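Oligopeptide ABC transporter OppAIV (Borrelia burgdorferi B31, PDB 4GL8) probably binds oligopeptides outside the inner membrane and hands them to an ABC transporter for uptake. Local coordinates at residues Arg277-Tyr281 against Phe504-Lys508; Ile285-Ser289 against Gly426-Asp430; Asn302-Ala308 against Leu357-Tyr363; Ala308-Asp314 against Gln392-Leu397. One frame throughout, in Å; residues are numbered along the deposited sequence.

Contact 1 of 4, residues Arg277-Tyr281 against Phe504-Lys508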
# COMPACT_ATOMS: atom_id res chain seq x y z
N ARG A 277 22.84 11.02 -12.41
CA ARG A 277 22.10 12.06 -13.11
C ARG A 277 21.49 13.04 -12.13
O ARG A 277 21.21 12.71 -10.97
CB ARG A 277 20.97 11.47 -13.95
CG ARG A 277 21.40 10.40 -14.96
CD ARG A 277 20.17 9.67 -15.50
NE ARG A 277 19.16 10.61 -16.00
CZ ARG A 277 19.18 11.18 -17.19
NH1 ARG A 277 20.16 10.93 -18.04
NH2 ARG A 277 18.22 12.03 -17.53
N ASP A 278 21.24 14.23 -12.64
CA ASP A 278 20.75 15.32 -11.82
C ASP A 278 19.23 15.26 -11.66
O ASP A 278 18.66 16.01 -10.85
CB ASP A 278 21.16 16.64 -12.45
CG ASP A 278 22.70 16.78 -12.58
OD1 ASP A 278 23.47 16.10 -11.85
OD2 ASP A 278 23.13 17.60 -13.42
N ASP A 279 18.58 14.38 -12.42
CA ASP A 279 17.13 14.26 -12.38
C ASP A 279 16.70 12.95 -11.73
O ASP A 279 15.55 12.56 -11.86
CB ASP A 279 16.53 14.44 -13.78
CG ASP A 279 17.01 13.41 -14.78
OD1 ASP A 279 16.65 13.54 -15.98
OD2 ASP A 279 17.73 12.45 -14.40
N TYR A 280 17.62 12.29 -11.04
CA TYR A 280 17.35 11.03 -10.34
C TYR A 280 17.19 11.32 -8.86
O TYR A 280 17.92 12.13 -8.28
CB TYR A 280 18.50 10.04 -10.53
CG TYR A 280 18.41 8.76 -9.70
CD1 TYR A 280 17.68 7.66 -10.15
CD2 TYR A 280 19.07 8.66 -8.47
CE1 TYR A 280 17.59 6.49 -9.40
CE2 TYR A 280 18.99 7.50 -7.71
CZ TYR A 280 18.25 6.42 -8.18
OH TYR A 280 18.16 5.29 -7.45
N TYR A 281 16.23 10.63 -8.25
CA TYR A 281 15.90 10.78 -6.85
C TYR A 281 15.77 9.40 -6.23
O TYR A 281 15.49 8.43 -6.92
CB TYR A 281 14.57 11.47 -6.69
CG TYR A 281 14.51 12.90 -7.13
CD1 TYR A 281 14.51 13.24 -8.49
CD2 TYR A 281 14.39 13.94 -6.20
CE1 TYR A 281 14.42 14.56 -8.90
CE2 TYR A 281 14.30 15.26 -6.62
CZ TYR A 281 14.32 15.56 -7.97
OH TYR A 281 14.22 16.86 -8.39
N PHE A 504 12.56 12.66 -12.62
CA PHE A 504 11.65 13.81 -12.66
C PHE A 504 12.42 14.97 -13.29
O PHE A 504 13.53 15.28 -12.88
CB PHE A 504 11.21 14.13 -11.23
CG PHE A 504 10.37 15.37 -11.08
CD1 PHE A 504 9.00 15.35 -11.33
CD2 PHE A 504 10.93 16.54 -10.61
CE1 PHE A 504 8.22 16.49 -11.17
CE2 PHE A 504 10.17 17.69 -10.45
CZ PHE A 504 8.81 17.67 -10.72
N ARG A 505 11.81 15.58 -14.30
CA ARG A 505 12.41 16.66 -15.07
C ARG A 505 12.40 17.97 -14.28
O ARG A 505 11.55 18.85 -14.50
CB ARG A 505 11.66 16.80 -16.41
CG ARG A 505 11.96 15.66 -17.40
CD ARG A 505 13.38 15.72 -17.96
NE ARG A 505 13.69 17.01 -18.60
CZ ARG A 505 13.39 17.36 -19.85
NH1 ARG A 505 12.76 16.53 -20.69
NH2 ARG A 505 13.69 18.58 -20.27
N ASN A 506 13.33 18.06 -13.32
CA ASN A 506 13.43 19.23 -12.45
C ASN A 506 13.97 20.49 -13.15
O ASN A 506 13.92 21.57 -12.57
CB ASN A 506 14.23 18.92 -11.16
CG ASN A 506 15.61 18.32 -11.43
OD1 ASN A 506 16.21 18.56 -12.48
ND2 ASN A 506 16.11 17.53 -10.49
N ASP A 507 14.45 20.36 -14.39
CA ASP A 507 14.69 21.53 -15.26
C ASP A 507 13.42 22.18 -15.85
O ASP A 507 13.48 23.31 -16.35
CB ASP A 507 15.61 21.12 -16.41
CG ASP A 507 14.97 20.05 -17.29
OD1 ASP A 507 14.42 19.06 -16.73
OD2 ASP A 507 14.98 20.22 -18.52
N LYS A 508 12.30 21.47 -15.83
CA LYS A 508 11.01 21.96 -16.36
C LYS A 508 10.01 22.25 -15.24
O LYS A 508 9.23 23.20 -15.33
CB LYS A 508 10.36 20.90 -17.26
CG LYS A 508 11.01 20.71 -18.61
CD LYS A 508 10.29 19.60 -19.40
CE LYS A 508 8.99 20.06 -20.06
NZ LYS A 508 8.24 18.93 -20.71

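Contact 2 of 4, residues Ile285-Ser289 against Gly426-Asp430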
# COMPACT_ATOMS: atom_id res chain seq x y z
N ILE A 285 11.63 4.35 1.92
CA ILE A 285 10.19 4.55 2.18
C ILE A 285 9.64 3.55 3.19
O ILE A 285 10.31 2.58 3.52
CB ILE A 285 9.35 4.52 0.87
CG1 ILE A 285 9.60 3.25 0.08
CG2 ILE A 285 9.66 5.75 0.01
CD1 ILE A 285 8.56 3.01 -1.01
N ASN A 286 8.41 3.79 3.68
CA ASN A 286 7.77 2.89 4.62
C ASN A 286 7.12 1.73 3.90
O ASN A 286 5.90 1.54 3.92
CB ASN A 286 6.74 3.63 5.44
CG ASN A 286 7.36 4.45 6.56
OD1 ASN A 286 8.50 4.20 6.96
ND2 ASN A 286 6.62 5.42 7.06
N SER A 287 7.95 0.91 3.30
CA SER A 287 7.47 -0.13 2.43
C SER A 287 8.45 -1.29 2.51
O SER A 287 9.64 -1.06 2.69
CB SER A 287 7.36 0.45 1.03
OG SER A 287 6.47 -0.29 0.26
N THR A 288 7.95 -2.53 2.45
CA THR A 288 8.77 -3.71 2.60
C THR A 288 8.67 -4.62 1.39
O THR A 288 7.67 -4.63 0.67
CB THR A 288 8.39 -4.56 3.85
OG1 THR A 288 7.05 -5.06 3.76
CG2 THR A 288 8.55 -3.75 5.16
N SER A 289 9.71 -5.42 1.22
CA SER A 289 9.72 -6.54 0.27
C SER A 289 9.81 -7.86 1.06
O SER A 289 10.66 -8.02 1.93
CB SER A 289 10.89 -6.40 -0.71
OG SER A 289 11.16 -7.64 -1.39
N GLY A 426 5.05 -8.10 -0.31
CA GLY A 426 5.47 -6.85 0.29
C GLY A 426 4.28 -5.94 0.49
O GLY A 426 3.17 -6.22 0.02
N TRP A 427 4.53 -4.82 1.17
CA TRP A 427 3.48 -4.01 1.69
C TRP A 427 3.98 -2.62 1.80
O TRP A 427 5.08 -2.39 2.25
CB TRP A 427 3.08 -4.51 3.07
CG TRP A 427 1.82 -3.94 3.61
CD1 TRP A 427 1.69 -3.12 4.70
CD2 TRP A 427 0.49 -4.16 3.12
NE1 TRP A 427 0.38 -2.81 4.92
CE2 TRP A 427 -0.38 -3.45 3.96
CE3 TRP A 427 -0.04 -4.90 2.06
CZ2 TRP A 427 -1.78 -3.46 3.78
CZ3 TRP A 427 -1.42 -4.91 1.86
CH2 TRP A 427 -2.27 -4.19 2.72
N SER A 428 3.16 -1.69 1.37
CA SER A 428 3.41 -0.30 1.57
C SER A 428 2.48 0.16 2.69
O SER A 428 1.26 -0.07 2.62
CB SER A 428 3.20 0.46 0.25
OG SER A 428 2.54 1.67 0.48
N GLY A 429 3.06 0.77 3.72
CA GLY A 429 2.35 1.28 4.88
C GLY A 429 1.23 2.24 4.52
O GLY A 429 1.39 3.11 3.65
N ASP A 430 0.08 2.04 5.15
CA ASP A 430 -1.10 2.83 4.90
C ASP A 430 -1.21 3.95 5.92
O ASP A 430 -2.04 4.82 5.74
CB ASP A 430 -2.34 1.94 4.96
CG ASP A 430 -2.33 0.83 3.89
OD1 ASP A 430 -1.91 1.09 2.73
OD2 ASP A 430 -2.76 -0.31 4.22
O HOH W 1 3.93 4.30 3.18

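Contact 3 of 4, residues Asn302-Ala308 against Leu357-Tyr363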
# COMPACT_ATOMS: atom_id res chain seq x y z
N ASN A 302 5.53 -26.58 6.54
CA ASN A 302 6.60 -27.08 7.39
C ASN A 302 7.51 -25.93 7.81
O ASN A 302 8.24 -25.40 6.98
CB ASN A 302 7.41 -28.14 6.64
CG ASN A 302 8.36 -28.90 7.52
OD1 ASN A 302 8.90 -28.38 8.50
ND2 ASN A 302 8.59 -30.13 7.17
N VAL A 303 7.47 -25.57 9.10
CA VAL A 303 8.21 -24.38 9.60
C VAL A 303 9.69 -24.43 9.21
O VAL A 303 10.23 -23.43 8.77
CB VAL A 303 7.97 -24.13 11.11
CG1 VAL A 303 8.54 -25.25 11.98
CG2 VAL A 303 8.54 -22.80 11.56
N LYS A 304 10.28 -25.62 9.32
CA LYS A 304 11.65 -25.88 8.89
C LYS A 304 11.91 -25.57 7.43
O LYS A 304 12.98 -25.05 7.10
CB LYS A 304 12.04 -27.35 9.15
CG LYS A 304 12.13 -27.70 10.62
CD LYS A 304 13.00 -28.92 10.83
CE LYS A 304 13.22 -29.16 12.31
NZ LYS A 304 12.08 -29.97 12.82
N VAL A 305 10.96 -25.92 6.56
CA VAL A 305 11.07 -25.54 5.15
C VAL A 305 11.04 -24.01 5.02
O VAL A 305 11.90 -23.40 4.39
CB VAL A 305 9.98 -26.20 4.30
CG1 VAL A 305 9.87 -25.55 2.93
CG2 VAL A 305 10.26 -27.69 4.13
N ARG A 306 10.06 -23.38 5.65
CA ARG A 306 9.94 -21.92 5.60
C ARG A 306 11.22 -21.23 6.10
O ARG A 306 11.72 -20.28 5.50
CB ARG A 306 8.71 -21.44 6.39
CG ARG A 306 7.41 -21.98 5.85
CD ARG A 306 6.18 -21.25 6.34
NE ARG A 306 6.09 -21.24 7.78
CZ ARG A 306 5.41 -22.12 8.52
NH1 ARG A 306 5.39 -21.99 9.83
NH2 ARG A 306 4.78 -23.14 7.97
N LYS A 307 11.79 -21.76 7.17
CA LYS A 307 13.02 -21.20 7.76
C LYS A 307 14.23 -21.36 6.81
O LYS A 307 15.00 -20.42 6.61
CB LYS A 307 13.28 -21.94 9.07
CG LYS A 307 14.11 -21.23 10.08
CD LYS A 307 13.93 -21.81 11.49
CE LYS A 307 15.13 -21.34 12.33
NZ LYS A 307 15.15 -21.73 13.78
N ALA A 308 14.38 -22.56 6.26
CA ALA A 308 15.39 -22.87 5.23
C ALA A 308 15.33 -21.91 4.06
O ALA A 308 16.35 -21.40 3.66
CB ALA A 308 15.23 -24.29 4.73
N LEU A 357 18.22 -27.38 8.30
CA LEU A 357 16.76 -27.37 8.48
C LEU A 357 16.10 -28.13 7.37
O LEU A 357 15.16 -28.88 7.60
CB LEU A 357 16.24 -25.94 8.47
CG LEU A 357 16.60 -25.17 9.74
CD1 LEU A 357 16.85 -23.70 9.39
CD2 LEU A 357 15.53 -25.38 10.82
N LEU A 358 16.57 -27.93 6.15
CA LEU A 358 15.93 -28.59 5.02
C LEU A 358 16.16 -30.12 5.11
O LEU A 358 15.23 -30.89 4.87
CB LEU A 358 16.42 -28.02 3.66
CG LEU A 358 15.52 -28.34 2.45
CD1 LEU A 358 14.27 -27.49 2.47
CD2 LEU A 358 16.26 -28.07 1.15
N ALA A 359 17.39 -30.54 5.44
CA ALA A 359 17.65 -31.98 5.68
C ALA A 359 16.76 -32.54 6.78
O ALA A 359 16.11 -33.55 6.59
CB ALA A 359 19.11 -32.22 6.03
N ASP A 360 16.69 -31.86 7.92
CA ASP A 360 15.78 -32.27 9.01
C ASP A 360 14.30 -32.28 8.61
O ASP A 360 13.48 -32.98 9.20
CB ASP A 360 15.98 -31.36 10.23
CG ASP A 360 17.38 -31.44 10.82
OD1 ASP A 360 18.28 -32.03 10.19
OD2 ASP A 360 17.60 -30.90 11.93
N ALA A 361 13.93 -31.48 7.62
CA ALA A 361 12.55 -31.45 7.14
C ALA A 361 12.24 -32.66 6.26
O ALA A 361 11.07 -32.92 6.00
CB ALA A 361 12.28 -30.17 6.37
N GLY A 362 13.26 -33.37 5.78
CA GLY A 362 13.05 -34.57 4.96
C GLY A 362 13.55 -34.45 3.52
O GLY A 362 13.26 -35.32 2.71
N TYR A 363 14.31 -33.40 3.20
CA TYR A 363 14.80 -33.15 1.84
C TYR A 363 16.32 -32.94 1.82
O TYR A 363 16.80 -31.87 1.45
CB TYR A 363 14.10 -31.92 1.24
CG TYR A 363 12.63 -31.94 1.52
CD1 TYR A 363 11.78 -32.69 0.73
CD2 TYR A 363 12.10 -31.27 2.61
CE1 TYR A 363 10.44 -32.75 1.00
CE2 TYR A 363 10.75 -31.34 2.91
CZ TYR A 363 9.92 -32.09 2.08
OH TYR A 363 8.57 -32.21 2.31
O HOH W 2 7.30 -31.17 4.90

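Contact 4 of 4, residues Ala308-Asp314 against Gln392-Leu397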
# COMPACT_ATOMS: atom_id res chain seq x y z
N ALA A 308 14.38 -22.56 6.26
CA ALA A 308 15.39 -22.87 5.23
C ALA A 308 15.33 -21.91 4.06
O ALA A 308 16.35 -21.40 3.66
CB ALA A 308 15.23 -24.29 4.73
N LEU A 309 14.15 -21.67 3.52
CA LEU A 309 14.02 -20.73 2.41
C LEU A 309 14.47 -19.34 2.86
O LEU A 309 15.15 -18.64 2.13
CB LEU A 309 12.57 -20.66 1.91
CG LEU A 309 11.93 -21.98 1.42
CD1 LEU A 309 10.45 -21.78 1.16
CD2 LEU A 309 12.63 -22.55 0.19
N SER A 310 14.10 -18.94 4.06
CA SER A 310 14.43 -17.60 4.54
C SER A 310 15.93 -17.43 4.79
O SER A 310 16.52 -16.46 4.37
CB SER A 310 13.62 -17.26 5.81
OG SER A 310 13.96 -15.96 6.28
N PHE A 311 16.53 -18.39 5.46
CA PHE A 311 17.97 -18.37 5.75
C PHE A 311 18.86 -18.63 4.52
O PHE A 311 20.03 -18.27 4.54
CB PHE A 311 18.33 -19.40 6.82
CG PHE A 311 18.14 -18.92 8.21
CD1 PHE A 311 17.00 -19.24 8.92
CD2 PHE A 311 19.11 -18.18 8.83
CE1 PHE A 311 16.83 -18.80 10.22
CE2 PHE A 311 18.93 -17.73 10.13
CZ PHE A 311 17.79 -18.06 10.83
N ALA A 312 18.32 -19.26 3.48
CA ALA A 312 19.08 -19.53 2.26
C ALA A 312 19.25 -18.32 1.32
O ALA A 312 19.95 -18.44 0.31
CB ALA A 312 18.43 -20.67 1.50
N ILE A 313 18.63 -17.18 1.63
CA ILE A 313 18.79 -15.97 0.78
C ILE A 313 19.85 -15.01 1.31
O ILE A 313 19.77 -14.54 2.43
CB ILE A 313 17.51 -15.13 0.73
CG1 ILE A 313 16.25 -15.95 0.35
CG2 ILE A 313 17.72 -13.91 -0.16
CD1 ILE A 313 16.28 -16.53 -1.03
N ASP A 314 20.82 -14.65 0.47
CA ASP A 314 21.83 -13.66 0.86
C ASP A 314 21.25 -12.24 0.65
O ASP A 314 21.35 -11.69 -0.45
CB ASP A 314 23.09 -13.87 0.02
CG ASP A 314 24.21 -12.89 0.36
OD1 ASP A 314 24.07 -12.08 1.31
OD2 ASP A 314 25.23 -12.95 -0.34
N GLN A 392 19.48 -18.38 -5.56
CA GLN A 392 19.88 -18.61 -4.17
C GLN A 392 19.38 -19.98 -3.69
O GLN A 392 20.14 -20.76 -3.15
CB GLN A 392 19.36 -17.51 -3.24
CG GLN A 392 20.01 -16.15 -3.46
CD GLN A 392 21.45 -16.11 -3.00
OE1 GLN A 392 21.73 -16.21 -1.81
NE2 GLN A 392 22.37 -16.02 -3.94
N TRP A 393 18.09 -20.27 -3.89
CA TRP A 393 17.55 -21.60 -3.56
C TRP A 393 18.22 -22.77 -4.31
O TRP A 393 18.49 -23.84 -3.72
CB TRP A 393 16.05 -21.59 -3.72
CG TRP A 393 15.41 -20.69 -2.70
CD1 TRP A 393 15.93 -20.30 -1.50
CD2 TRP A 393 14.12 -20.09 -2.77
NE1 TRP A 393 15.06 -19.51 -0.82
CE2 TRP A 393 13.93 -19.37 -1.57
CE3 TRP A 393 13.10 -20.11 -3.73
CZ2 TRP A 393 12.79 -18.65 -1.32
CZ3 TRP A 393 11.96 -19.40 -3.47
CH2 TRP A 393 11.81 -18.68 -2.27
N LYS A 394 18.55 -22.58 -5.58
CA LYS A 394 19.24 -23.62 -6.31
C LYS A 394 20.65 -23.83 -5.74
O LYS A 394 20.99 -24.93 -5.31
CB LYS A 394 19.30 -23.32 -7.80
CG LYS A 394 20.06 -24.36 -8.62
CD LYS A 394 19.59 -25.78 -8.32
CE LYS A 394 20.06 -26.80 -9.37
NZ LYS A 394 19.38 -28.10 -9.14
N LYS A 395 21.44 -22.77 -5.69
CA LYS A 395 22.80 -22.83 -5.16
C LYS A 395 22.90 -23.29 -3.70
O LYS A 395 23.71 -24.13 -3.38
CB LYS A 395 23.48 -21.47 -5.32
CG LYS A 395 24.94 -21.45 -4.90
CD LYS A 395 25.72 -20.30 -5.54
CE LYS A 395 25.21 -18.91 -5.14
NZ LYS A 395 25.48 -18.58 -3.72
N ASN A 396 22.08 -22.76 -2.79
CA ASN A 396 22.29 -23.04 -1.35
C ASN A 396 21.51 -24.20 -0.80
O ASN A 396 21.89 -24.77 0.21
CB ASN A 396 21.96 -21.81 -0.52
CG ASN A 396 22.87 -20.65 -0.84
OD1 ASN A 396 24.04 -20.83 -1.09
ND2 ASN A 396 22.31 -19.44 -0.81
N LEU A 397 20.41 -24.55 -1.47
CA LEU A 397 19.53 -25.60 -1.00
C LEU A 397 19.40 -26.74 -2.01
O LEU A 397 18.90 -27.81 -1.65
CB LEU A 397 18.16 -24.99 -0.66
CG LEU A 397 18.07 -24.04 0.55
CD1 LEU A 397 16.63 -23.62 0.79
CD2 LEU A 397 18.59 -24.72 1.81

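Contact 1 of 4, residues Arg277-Tyr281 against Phe504-Lys508
Asn506 ND2 spends its two N-H groups on two acceptors of the other segment, Tyr281 OH at 2.9 Å from Asn506 ND2 and Asp278 O at 3.0 Å from the same nitrogen. Both acceptors lie close to the amide plane, and the bond to the carbonyl is almost straight, 172° at the hydrogen, so the pair fixes the rotation of the amide. An asparagine suits the place because one short side chain can reach a phenol and a main-chain carbonyl together. Its CG sits between the backbone N and the carbonyl carbon (chi1 54°), which turns the amide back toward the type I turn Arg277-Tyr280. The Tyr281 ring and the amide are turned 60° apart. Beside them Tyr281 CE1 packs on Phe504 CB at 4.0 Å, and Phe504 N donates to Asp279 O at 3.1 Å, joining the two main chains.

Each segment also braces itself with a side-on salt bridge. Arg277 holds the Asp279 carboxylate through NE and NH2, with Arg277 NH2 to Asp279 OD1 at 2.7 Å, while Asp279 OD1 also bonds to Tyr254 OH. Arg505 grips Asp507 in the same way, both oxygens using their syn lone pairs, and its NH1 makes a further salt bridge to Asp257.

The contact lies at the surface, where the turn leads into strand 280-285 and the other segment leaves its antiparallel partner, strand 492-504. Helix 247-255 borders it through Tyr251 and Tyr254, and Trp512 meets the rings of both Tyr281 and Phe504.

Contact 2 of 4, residues Ile285-Ser289 against Gly426-Asp430
Ser287 reaches across to the main chain of the strand it faces. Its CB lies 3.8 Å from Trp427 O, and with OG anti to the backbone N (chi1 -159°) the tip comes nearer still. Ser287 OG is 3.2 Å from Trp427 O and 3.4 Å from Ser428 CB. So small a side chain fits a non-hydrogen-bonded pair, where the CA atoms of Ser287 and Ser428 are only 4.2 Å apart.

Main-chain bonds do most of the joining. Thr288 N donates to Trp427 O at 2.9 Å, and beyond the weakly bonded strand Gly429 N meets Asn286 O at 2.9 Å, nearly along the C=O axis. A water bonded to Gly429 O touches Asn286 O more weakly. Gly426 CA comes within 3.1 Å of Thr288 O, and with phi positive the position suits glycine. The Trp427 indole, which starts on the face shared with Thr288, leads away to pack with Phe437 and Phe448.

These antiparallel strands, 173° apart in direction, border the site of the bound peptide. Ser428 bonds to it through its backbone, and Asp430 OD1 is hydrogen-bonded to the peptide backbone. Trp427 packs on that backbone, while Ser287 and Ser428 pack on a modified side chain, a grip consistent with the peptide cleft of an OppA-type binding protein.

Contact 3 of 4, residues Asn302-Ala308 against Leu357-Tyr363
Leu357 CG stands anti to its carbonyl carbon (chi1 -72°), and Lys307 CG anti to its backbone N (chi1 -157°); together these torsions bring the leucine branches across the extended lysine chain at a slant. The setting is an antiparallel packing of two helices, 303-308 and 357-361, whose axes approach to 8.3 Å at an angle of 155°. Leu357 CD1 touches Lys307 CG at 3.8 Å, while its CD2 leans toward Lys307 CD and Lys304 CG. Lysines suit this border because their methylene chains cover the leucine as their amino groups extend beyond it. Lys304 crosses Leu357 at about a right angle and runs on over Asp360 CB; the carboxylate of Asp360 has its salt bridge with Lys356.

The small side chains of Ala308 and Ala361 suit the close approach of the helices. Ala308 CB fits against Leu358 CD1 at 4.0 Å, and Val305 CG2 lies 3.9 Å from Ala361 CB and equally near Tyr363 CE2. Leu357 CB, for its part, comes to 3.6 Å from Lys304 O. Beyond Val305 the Tyr363 ring meets Phe369 edge-to-face.

Two helix ends are also finished here. Asn302 is the N-cap of its helix, its OD1 accepting a weak bond from Lys304 N. At the C-terminal end of helix 351-361, Gly362, with positive phi, closes a Schellman motif that turns the chain so that Tyr363 points back at the first helix. One water then joins the two ends, accepting from Asn302 ND2 at 2.8 Å and lying 3.1 Å from Tyr363 OH at the edge of the ring.

Contact 4 of 4, residues Ala308-Asp314 against Gln392-Leu397
Leu309 lies over one face of the Trp393 indole and crosses it at about a right angle, with Leu309 CD2 4.0 Å from the centroid of the five-membered ring in a CH-pi contact. The ring's edge is used as well. In its plane Trp393 NE1 donates to Leu309 O at 3.1 Å, and Ala312 CB abuts the edge near Trp393 CD1. Ile313 approaches obliquely, with CD1 curled in toward the indole although its CB starts away from the helix. Tryptophan suits the place because it offers a broad apolar face and one N-H for a buried carbonyl.

Two amides carry the bonding down the helix. Asn396 ND2 donates to Ala312 O at 2.8 Å, close to its own amide plane. Gln392, bent at chi2 (-71°), folds its amide so that OE1 receives Asp314 N at 2.9 Å; that N-H comes from above the carbonyl plane, 39° out of it. Between the indole bond and that of Asn396, Ala312 CB fits against Leu397 CG at 3.5 Å, close packing that suits the small side chain of alanine. Leu397 CD1 reaches on to Ala308 O.

The three amide and indole bonds thus follow the chain from helix 303-311 toward helix 315-323. Asp314 is the N-cap of helix 315-323, its OD2 also bonded to Thr317 OG1. Helix 380-397 lies against this junction with its last turns, and helix 351-361 adjoins both, Ala354 touching Ala312 as well as Leu397. Ile399, just beyond helix 380-397, packs on Leu309 and Trp393.

In the fold
Contact 1 spans the longest stretch of chain, from 277-281 to 504-508, and the other three fall within it. Contacts 1 and 2 have centres 25 Å apart and adjoin in sequence: strands 280-285 and 287-293 follow each other, and both pair with strand 492-504. Contact 2 lies near the middle of the protein beside the bound peptide, contact 1 at the surface. Strand 287-293 then leads to helix 303-311, which contacts 3 and 4 share through Ala308, with centres 11 Å apart. That helix is packed by helices 351-361 and 380-397. Both helical contacts lie away from the peptide site: the centre of contact 4 is about 23 Å from that of contact 2.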